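Local coordinates for uncharacterized protein (Pseudomonas syringae pv. tomato, PDB 3K4I), which is of unknown function but belongs to the Aldolase/RraA family and is modelled as an assembly of three copies, at residues S15-C20 against G168-C173; D30-L35 against V180-L185; F107-G112 against C131-F136. All blocks are in the same frame, centred on the assembly; numbering follows the deposited sequence.

Contact 1 of 3, residues S15-C20 against G168-C173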
loop_
_atom_site.group_PDB
_atom_site.type_symbol
_atom_site.label_atom_id
_atom_site.label_comp_id
_atom_site.label_asym_id
_atom_site.label_seq_id
_atom_site.Cartn_x
_atom_site.Cartn_y
_atom_site.Cartn_z
ATOM N N SER C 15 -0.552 -28.181 18.606
ATOM C CA SER C 15 -1.313 -27.389 19.596
ATOM C C SER C 15 -0.817 -25.952 19.688
ATOM O O SER C 15 -1.620 -25.016 19.825
ATOM C CB SER C 15 -1.272 -28.048 20.977
ATOM O OG SER C 15 0.063 -28.253 21.428
ATOM N N VAL C 16 0.505 -25.790 19.591
ATOM C CA VAL C 16 1.156 -24.472 19.624
ATOM C C VAL C 16 0.777 -23.691 18.372
ATOM O O VAL C 16 0.455 -22.507 18.446
ATOM C CB VAL C 16 2.699 -24.635 19.764
ATOM C CG1 VAL C 16 3.446 -23.303 19.532
ATOM C CG2 VAL C 16 3.066 -25.210 21.142
ATOM N N LEU C 17 0.765 -24.370 17.224
ATOM C CA LEU C 17 0.310 -23.758 15.972
ATOM C C LEU C 17 -1.173 -23.384 16.041
ATOM O O LEU C 17 -1.564 -22.300 15.593
ATOM C CB LEU C 17 0.595 -24.684 14.777
ATOM C CG LEU C 17 2.078 -24.978 14.520
ATOM C CD1 LEU C 17 2.318 -26.340 13.847
ATOM C CD2 LEU C 17 2.753 -23.871 13.709
ATOM N N ASP C 18 -1.988 -24.254 16.641
ATOM C CA ASP C 18 -3.418 -23.977 16.726
ATOM C C ASP C 18 -3.696 -22.726 17.550
ATOM O O ASP C 18 -4.506 -21.884 17.144
ATOM C CB ASP C 18 -4.210 -25.199 17.221
ATOM C CG ASP C 18 -4.118 -26.376 16.252
ATOM O OD1 ASP C 18 -4.016 -26.128 15.029
ATOM O OD2 ASP C 18 -4.126 -27.540 16.699
ATOM N N GLU C 19 -2.986 -22.586 18.669
ATOM C CA GLU C 19 -3.083 -21.409 19.525
ATOM C C GLU C 19 -2.844 -20.101 18.783
ATOM O O GLU C 19 -3.492 -19.109 19.090
ATOM C CB GLU C 19 -2.096 -21.483 20.668
ATOM C CG GLU C 19 -2.382 -22.580 21.661
ATOM C CD GLU C 19 -1.541 -22.430 22.906
ATOM O OE1 GLU C 19 -1.973 -21.691 23.808
ATOM O OE2 GLU C 19 -0.447 -23.041 22.969
ATOM N N CYS C 20 -1.915 -20.114 17.822
ATOM C CA CYS C 20 -1.570 -18.923 17.015
ATOM C C CYS C 20 -2.677 -18.420 16.091
ATOM O O CYS C 20 -2.589 -17.319 15.531
ATOM C CB CYS C 20 -0.310 -19.207 16.202
ATOM S SG CYS C 20 1.201 -19.014 17.147
ATOM N N GLY C 168 12.012 -24.248 9.635
ATOM C CA GLY C 168 11.348 -24.813 10.828
ATOM C C GLY C 168 10.886 -23.753 11.820
ATOM O O GLY C 168 10.137 -24.041 12.761
ATOM N N ASP C 169 11.323 -22.512 11.618
ATOM C CA ASP C 169 10.885 -21.415 12.500
ATOM C C ASP C 169 9.361 -21.177 12.382
ATOM O O ASP C 169 8.734 -21.471 11.365
ATOM C CB ASP C 169 11.657 -20.125 12.209
ATOM C CG ASP C 169 13.071 -20.115 12.819
ATOM O OD1 ASP C 169 13.449 -20.987 13.631
ATOM O OD2 ASP C 169 13.815 -19.154 12.505
ATOM N N LEU C 170 8.777 -20.640 13.430
ATOM C CA LEU C 170 7.359 -20.352 13.408
ATOM C C LEU C 170 7.096 -18.976 12.774
ATOM O O LEU C 170 7.572 -17.962 13.286
ATOM C CB LEU C 170 6.836 -20.424 14.843
ATOM C CG LEU C 170 5.402 -19.920 15.057
ATOM C CD1 LEU C 170 4.411 -20.802 14.312
ATOM C CD2 LEU C 170 5.106 -19.880 16.560
HETATM N N MSE C 171 6.295 -18.941 11.707
HETATM C CA MSE C 171 5.995 -17.668 10.985
HETATM C C MSE C 171 4.560 -17.295 11.259
HETATM O O MSE C 171 3.638 -18.148 11.088
HETATM C CB MSE C 171 6.127 -17.847 9.465
HETATM C CG MSE C 171 7.489 -18.283 8.982
HETATM SE SE MSE C 171 8.919 -16.998 9.441
HETATM C CE MSE C 171 8.250 -15.378 8.559
ATOM N N VAL C 172 4.341 -16.051 11.681
ATOM C CA VAL C 172 2.969 -15.556 11.897
ATOM C C VAL C 172 2.899 -14.200 11.212
ATOM O O VAL C 172 3.798 -13.341 11.402
ATOM C CB VAL C 172 2.579 -15.437 13.368
ATOM C CG1 VAL C 172 1.082 -14.955 13.477
ATOM C CG2 VAL C 172 2.769 -16.803 14.098
ATOM N N CYS C 173 1.903 -14.065 10.336
ATOM C CA CYS C 173 1.769 -12.871 9.513
ATOM C C CYS C 173 0.329 -12.430 9.487
ATOM O O CYS C 173 -0.559 -13.275 9.397
ATOM C CB CYS C 173 2.192 -13.176 8.069
ATOM S SG CYS C 173 3.800 -13.959 7.924
#
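Leu17 and Cys20 rest on Leu170 and Val172 in a purely apolar helix-on-sheet contact, where helix 14-19 near the N terminus lies against strand 170-174 of the large mixed beta sheet in this Aldolase/RraA-family fold. No hydrogen bond joins the two segments. Cys20 and both strand residues are buried, while Leu17 keeps part of its surface exposed. Leu170 and Val172 sit two positions apart on the strand and so offer their side chains to the same face, the one the helix occupies; Met171, between them and modelled as selenomethionine, packs on the other face against Val86 and Val88. The side chain of Leu170 runs out with CG anti to its own N (chi1 170°), which brings its forked end up to the helix, each methyl with its own neighbour. Leu17 and Leu170 slide past each other in opposite directions. Around this seam, Val190 of helix 186-207 touches both Cys20 and Leu170; Ile56 of strand 53-63 touches Leu17, and Val54 of the same strand touches Cys20 and Leu170. The Cys20 O accepts a hydrogen bond from Arg52 NH2. Across the contact, Cys20 SG lies 4.0 Å from Leu170 CD2 and 4.1 Å from Val172 CG2. The tightest approach is between the leucines, with Leu17 CD2 3.5 Å from Leu170 CD1.

Contact 2 of 3, residues D30-L35 against V180-L185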
loop_
_atom_site.group_PDB
_atom_site.type_symbol
_atom_site.label_atom_id
_atom_site.label_comp_id
_atom_site.label_asym_id
_atom_site.label_seq_id
_atom_site.Cartn_x
_atom_site.Cartn_y
_atom_site.Cartn_z
ATOM N N ASP C 30 5.769 -8.742 21.131
ATOM C CA ASP C 30 5.985 -8.333 22.547
ATOM C C ASP C 30 6.569 -9.496 23.366
ATOM O O ASP C 30 7.458 -9.303 24.200
ATOM C CB ASP C 30 4.668 -7.827 23.171
ATOM C CG ASP C 30 4.185 -6.515 22.558
ATOM O OD1 ASP C 30 4.877 -5.944 21.682
ATOM O OD2 ASP C 30 3.062 -6.062 22.922
ATOM N N ALA C 31 6.126 -10.719 23.072
ATOM C CA ALA C 31 6.654 -11.911 23.746
ATOM C C ALA C 31 8.129 -12.135 23.402
ATOM O O ALA C 31 8.959 -12.406 24.273
ATOM C CB ALA C 31 5.829 -13.142 23.365
ATOM N N LEU C 32 8.435 -12.051 22.121
ATOM C CA LEU C 32 9.826 -12.138 21.686
ATOM C C LEU C 32 10.677 -11.069 22.365
ATOM O O LEU C 32 11.760 -11.374 22.846
ATOM C CB LEU C 32 9.935 -12.015 20.190
ATOM C CG LEU C 32 9.543 -13.288 19.447
ATOM C CD1 LEU C 32 9.318 -12.880 17.970
ATOM C CD2 LEU C 32 10.635 -14.361 19.541
ATOM N N ASP C 33 10.162 -9.840 22.422
ATOM C CA ASP C 33 10.922 -8.731 23.002
ATOM C C ASP C 33 11.268 -9.043 24.454
ATOM O O ASP C 33 12.341 -8.685 24.933
ATOM C CB ASP C 33 10.105 -7.430 22.982
ATOM C CG ASP C 33 10.075 -6.764 21.631
ATOM O OD1 ASP C 33 10.734 -7.256 20.685
ATOM O OD2 ASP C 33 9.369 -5.733 21.531
ATOM N N SER C 34 10.341 -9.699 25.166
ATOM C CA SER C 34 10.572 -10.096 26.561
ATOM C C SER C 34 11.651 -11.151 26.703
ATOM O O SER C 34 12.139 -11.412 27.812
ATOM C CB SER C 34 9.259 -10.554 27.253
ATOM O OG SER C 34 8.863 -11.833 26.822
ATOM N N LEU C 35 12.029 -11.753 25.576
ATOM C CA LEU C 35 13.121 -12.718 25.523
ATOM C C LEU C 35 14.380 -12.100 24.881
ATOM O O LEU C 35 15.397 -12.770 24.740
ATOM C CB LEU C 35 12.673 -14.031 24.847
ATOM C CG LEU C 35 11.541 -14.797 25.596
ATOM C CD1 LEU C 35 10.863 -15.839 24.707
ATOM C CD2 LEU C 35 12.037 -15.424 26.891
ATOM N N VAL C 180 9.016 -13.499 12.874
ATOM C CA VAL C 180 9.770 -14.775 12.879
ATOM C C VAL C 180 9.992 -15.185 14.329
ATOM O O VAL C 180 10.582 -14.431 15.127
ATOM C CB VAL C 180 11.184 -14.650 12.234
ATOM C CG1 VAL C 180 11.920 -16.005 12.262
ATOM C CG2 VAL C 180 11.081 -14.056 10.809
ATOM N N VAL C 181 9.504 -16.369 14.690
ATOM C CA VAL C 181 9.682 -16.887 16.028
ATOM C C VAL C 181 10.658 -18.062 15.964
ATOM O O VAL C 181 10.349 -19.089 15.342
ATOM C CB VAL C 181 8.313 -17.378 16.630
ATOM C CG1 VAL C 181 8.501 -18.016 18.024
ATOM C CG2 VAL C 181 7.294 -16.245 16.690
ATOM N N PRO C 182 11.825 -17.954 16.636
ATOM C CA PRO C 182 12.756 -19.083 16.569
ATOM C C PRO C 182 12.123 -20.385 17.072
ATOM O O PRO C 182 11.427 -20.390 18.092
ATOM C CB PRO C 182 13.896 -18.672 17.508
ATOM C CG PRO C 182 13.879 -17.106 17.434
ATOM C CD PRO C 182 12.366 -16.829 17.427
ATOM N N GLN C 183 12.360 -21.458 16.337
ATOM C CA GLN C 183 11.717 -22.737 16.653
ATOM C C GLN C 183 12.029 -23.217 18.078
ATOM O O GLN C 183 11.146 -23.786 18.767
ATOM C CB GLN C 183 12.067 -23.810 15.604
ATOM C CG GLN C 183 13.548 -24.141 15.429
ATOM C CD GLN C 183 13.805 -24.740 14.076
ATOM O OE1 GLN C 183 13.865 -25.948 13.924
ATOM N NE2 GLN C 183 13.957 -23.893 13.069
ATOM N N GLN C 184 13.252 -23.005 18.536
ATOM C CA GLN C 184 13.580 -23.465 19.891
ATOM C C GLN C 184 12.830 -22.694 20.983
ATOM O O GLN C 184 12.800 -23.130 22.140
ATOM C CB GLN C 184 15.092 -23.424 20.135
ATOM C CG GLN C 184 15.835 -24.482 19.357
ATOM C CD GLN C 184 17.307 -24.223 19.281
ATOM O OE1 GLN C 184 17.774 -23.371 18.516
ATOM N NE2 GLN C 184 18.060 -24.979 20.048
ATOM N N LEU C 185 12.240 -21.555 20.632
ATOM C CA LEU C 185 11.531 -20.728 21.592
ATOM C C LEU C 185 10.021 -20.701 21.374
ATOM O O LEU C 185 9.312 -20.030 22.132
ATOM C CB LEU C 185 12.043 -19.280 21.543
ATOM C CG LEU C 185 13.505 -19.109 21.945
ATOM C CD1 LEU C 185 13.903 -17.664 21.688
ATOM C CD2 LEU C 185 13.715 -19.483 23.370
#
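Leu32 is the one helix side chain that reaches across to the strand end, and its two methyls divide the work between Val180, Val181 and Pro182. With chi1 at -77°, CG lies beside the backbone N and opposite the carbonyl carbon, and the fork is held out from the helix. On one branch, Leu32 CD1 comes 3.5 Å from the carbonyl oxygen Val180 O and Leu32 CD1 is 4.1 Å from Val181 CG2. On the other, Leu32 CD2 lies 3.7 Å from Pro182 CD in the proline ring. Leu32 lies at a slant to both Val181 and Pro182. Through this leucine, helix 25-33 leans on the end of strand 177-181, just where the chain leaves the sheet of this Aldolase/RraA-family fold and turns toward the long helix 186-207. That turn is held by Leu185 N bonding to Pro182 O at 2.9 Å. Val189 of the long helix touches Leu32 as well as Leu35. Farther out, Leu35 and Leu185 each point toward the opposite segment, but their nearest atoms, Leu35 CD1 and Leu185 CD1, are 4.7 Å apart. Ser34 OG gives a 2.6 Å hydrogen bond back to Ala31 O, the donor tilted 20° from the carbonyl plane; the same OG also bonds to Arg192 NH1. Away from the strand, two salt bridges reach another chain: Asp30 with Arg123 and Asp33 with Arg148, both arginines of the second subunit.

Contact 3 of 3, residues F107-G112 against C131-F136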
loop_
_atom_site.group_PDB
_atom_site.type_symbol
_atom_site.label_atom_id
_atom_site.label_comp_id
_atom_site.label_asym_id
_atom_site.label_seq_id
_atom_site.Cartn_x
_atom_site.Cartn_y
_atom_site.Cartn_z
ATOM N N PHE C 107 -0.778 -23.673 -6.864
ATOM C CA PHE C 107 -0.120 -24.839 -6.268
ATOM C C PHE C 107 -0.244 -24.827 -4.737
ATOM O O PHE C 107 -0.641 -25.852 -4.126
ATOM C CB PHE C 107 1.349 -24.925 -6.675
ATOM C CG PHE C 107 2.014 -26.178 -6.186
ATOM C CD1 PHE C 107 2.068 -27.300 -7.007
ATOM C CD2 PHE C 107 2.514 -26.260 -4.893
ATOM C CE1 PHE C 107 2.633 -28.496 -6.554
ATOM C CE2 PHE C 107 3.087 -27.446 -4.424
ATOM C CZ PHE C 107 3.180 -28.547 -5.261
ATOM N N ALA C 108 0.084 -23.683 -4.129
ATOM C CA ALA C 108 0.003 -23.525 -2.663
ATOM C C ALA C 108 -1.384 -23.930 -2.149
ATOM O O ALA C 108 -1.505 -24.647 -1.134
ATOM C CB ALA C 108 0.294 -22.105 -2.278
ATOM N N LEU C 109 -2.411 -23.417 -2.816
ATOM C CA LEU C 109 -3.801 -23.688 -2.415
ATOM C C LEU C 109 -4.194 -25.145 -2.557
ATOM O O LEU C 109 -5.134 -25.617 -1.895
ATOM C CB LEU C 109 -4.774 -22.817 -3.204
ATOM C CG LEU C 109 -5.027 -21.389 -2.703
ATOM C CD1 LEU C 109 -6.498 -21.070 -2.995
ATOM C CD2 LEU C 109 -4.688 -21.192 -1.204
ATOM N N ALA C 110 -3.519 -25.859 -3.446
ATOM C CA ALA C 110 -3.837 -27.277 -3.668
ATOM C C ALA C 110 -2.978 -28.217 -2.799
ATOM O O ALA C 110 -3.244 -29.421 -2.723
ATOM C CB ALA C 110 -3.658 -27.609 -5.165
ATOM N N ASN C 111 -1.943 -27.662 -2.162
ATOM C CA ASN C 111 -0.940 -28.478 -1.458
ATOM C C ASN C 111 -0.650 -28.106 0.000
ATOM O O ASN C 111 0.410 -28.437 0.545
ATOM C CB ASN C 111 0.344 -28.564 -2.298
ATOM C CG ASN C 111 0.113 -29.320 -3.601
ATOM O OD1 ASN C 111 0.242 -30.541 -3.648
ATOM N ND2 ASN C 111 -0.322 -28.603 -4.639
ATOM N N GLY C 112 -1.605 -27.417 0.622
ATOM C CA GLY C 112 -1.585 -27.182 2.054
ATOM C C GLY C 112 -0.547 -26.166 2.488
ATOM O O GLY C 112 -0.204 -26.088 3.660
ATOM N N CYS C 131 -7.860 -15.546 -4.956
ATOM C CA CYS C 131 -7.663 -16.801 -4.224
ATOM C C CYS C 131 -7.625 -16.611 -2.714
ATOM O O CYS C 131 -7.555 -17.597 -1.973
ATOM C CB CYS C 131 -6.362 -17.475 -4.653
ATOM S SG CYS C 131 -6.471 -18.195 -6.301
ATOM N N ASN C 132 -7.608 -15.356 -2.277
ATOM C CA ASN C 132 -7.489 -14.997 -0.846
ATOM C C ASN C 132 -6.269 -15.660 -0.191
ATOM O O ASN C 132 -6.349 -16.163 0.938
ATOM C CB ASN C 132 -8.765 -15.371 -0.070
ATOM C CG ASN C 132 -8.902 -14.594 1.264
ATOM O OD1 ASN C 132 -9.221 -15.176 2.316
ATOM N ND2 ASN C 132 -8.660 -13.302 1.217
ATOM N N TYR C 133 -5.153 -15.661 -0.910
ATOM C CA TYR C 133 -3.935 -16.336 -0.463
ATOM C C TYR C 133 -3.078 -15.362 0.360
ATOM O O TYR C 133 -2.849 -14.229 -0.061
ATOM C CB TYR C 133 -3.124 -16.832 -1.655
ATOM C CG TYR C 133 -1.853 -17.539 -1.228
ATOM C CD1 TYR C 133 -1.925 -18.796 -0.610
ATOM C CD2 TYR C 133 -0.586 -16.982 -1.460
ATOM C CE1 TYR C 133 -0.804 -19.468 -0.203
ATOM C CE2 TYR C 133 0.575 -17.667 -1.054
ATOM C CZ TYR C 133 0.447 -18.921 -0.428
ATOM O OH TYR C 133 1.567 -19.619 -0.022
ATOM N N PRO C 134 -2.597 -15.796 1.539
ATOM C CA PRO C 134 -1.844 -14.887 2.378
ATOM C C PRO C 134 -0.422 -14.598 1.854
ATOM O O PRO C 134 0.510 -15.366 2.084
ATOM C CB PRO C 134 -1.836 -15.595 3.741
ATOM C CG PRO C 134 -3.057 -16.555 3.671
ATOM C CD PRO C 134 -2.929 -17.047 2.261
ATOM N N LEU C 135 -0.319 -13.499 1.118
ATOM C CA LEU C 135 0.950 -13.063 0.511
ATOM C C LEU C 135 1.460 -11.815 1.165
ATOM O O LEU C 135 0.731 -10.813 1.284
ATOM C CB LEU C 135 0.731 -12.751 -0.985
ATOM C CG LEU C 135 1.934 -12.139 -1.732
ATOM C CD1 LEU C 135 2.956 -13.221 -1.778
ATOM C CD2 LEU C 135 1.549 -11.741 -3.140
ATOM N N PHE C 136 2.738 -11.851 1.531
ATOM C CA PHE C 136 3.394 -10.718 2.140
ATOM C C PHE C 136 4.655 -10.438 1.358
ATOM O O PHE C 136 5.423 -11.366 1.077
ATOM C CB PHE C 136 3.680 -11.091 3.587
ATOM C CG PHE C 136 2.452 -11.474 4.328
ATOM C CD1 PHE C 136 1.756 -10.530 5.087
ATOM C CD2 PHE C 136 1.938 -12.764 4.223
ATOM C CE1 PHE C 136 0.590 -10.880 5.762
ATOM C CE2 PHE C 136 0.729 -13.116 4.875
ATOM C CZ PHE C 136 0.062 -12.165 5.641
#
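Phe107 O is gripped by two donors at the end of helix 102-110, next to where Ala108 and Leu109 meet Tyr133: Asn111 ND2 at 2.8 Å and Ala110 N at 3.0 Å approach from opposite faces of its carbonyl plane. The Asn111 bond is nearly straight (171°), with the acceptor in the amide plane; Asn111 ND2 also lies 3.3 Å above the centre of the Phe107 ring, on one face. No hydrogen bond crosses the contact. Ala108 CB meets the tyrosine ring obliquely, 3.5 Å from Tyr133 CE1, and Leu109 CD2 comes 3.7 Å from Tyr133 CD1, the leucine and tyrosine running past one another in opposite senses. The second methyl, Leu109 CD1, lies 3.8 Å from Cys131 O and 4.0 Å from Cys131 CB. In this Aldolase/RraA-family fold the contact joins the end of one helix to the link between helix 125-130 and strand 135-137; Asn132, with positive phi (54°), closes that second helix in a Schellman motif. The hydroxyl of the buried Tyr133 hydrogen-bonds to Thr116 OG1 on the neighbouring strand 115-119. Phe107 also packs on Ile207 of the third subunit.

How the contacts relate
From the N terminus, helix 14-19 comes first and opens contact 1; helix 25-33 follows and opens contact 2. Both loops stay open while the chain builds most of the sheet. Within them contact 3 opens and closes, a short loop of 18 residues that binds helix 102-110 to the lead-in of strand 135-137. Strand 170-174 then closes contact 1 and strand 177-181, its antiparallel neighbour, closes contact 2, so these two long loops cross. They also touch, through the backbone pairing of Leu170 with Val181. Contact 3 lies on the same sheet, about 26 Å from contact 2 between centres and across the chain's centre from it; Phe136 packs on Cys173 of contact 1.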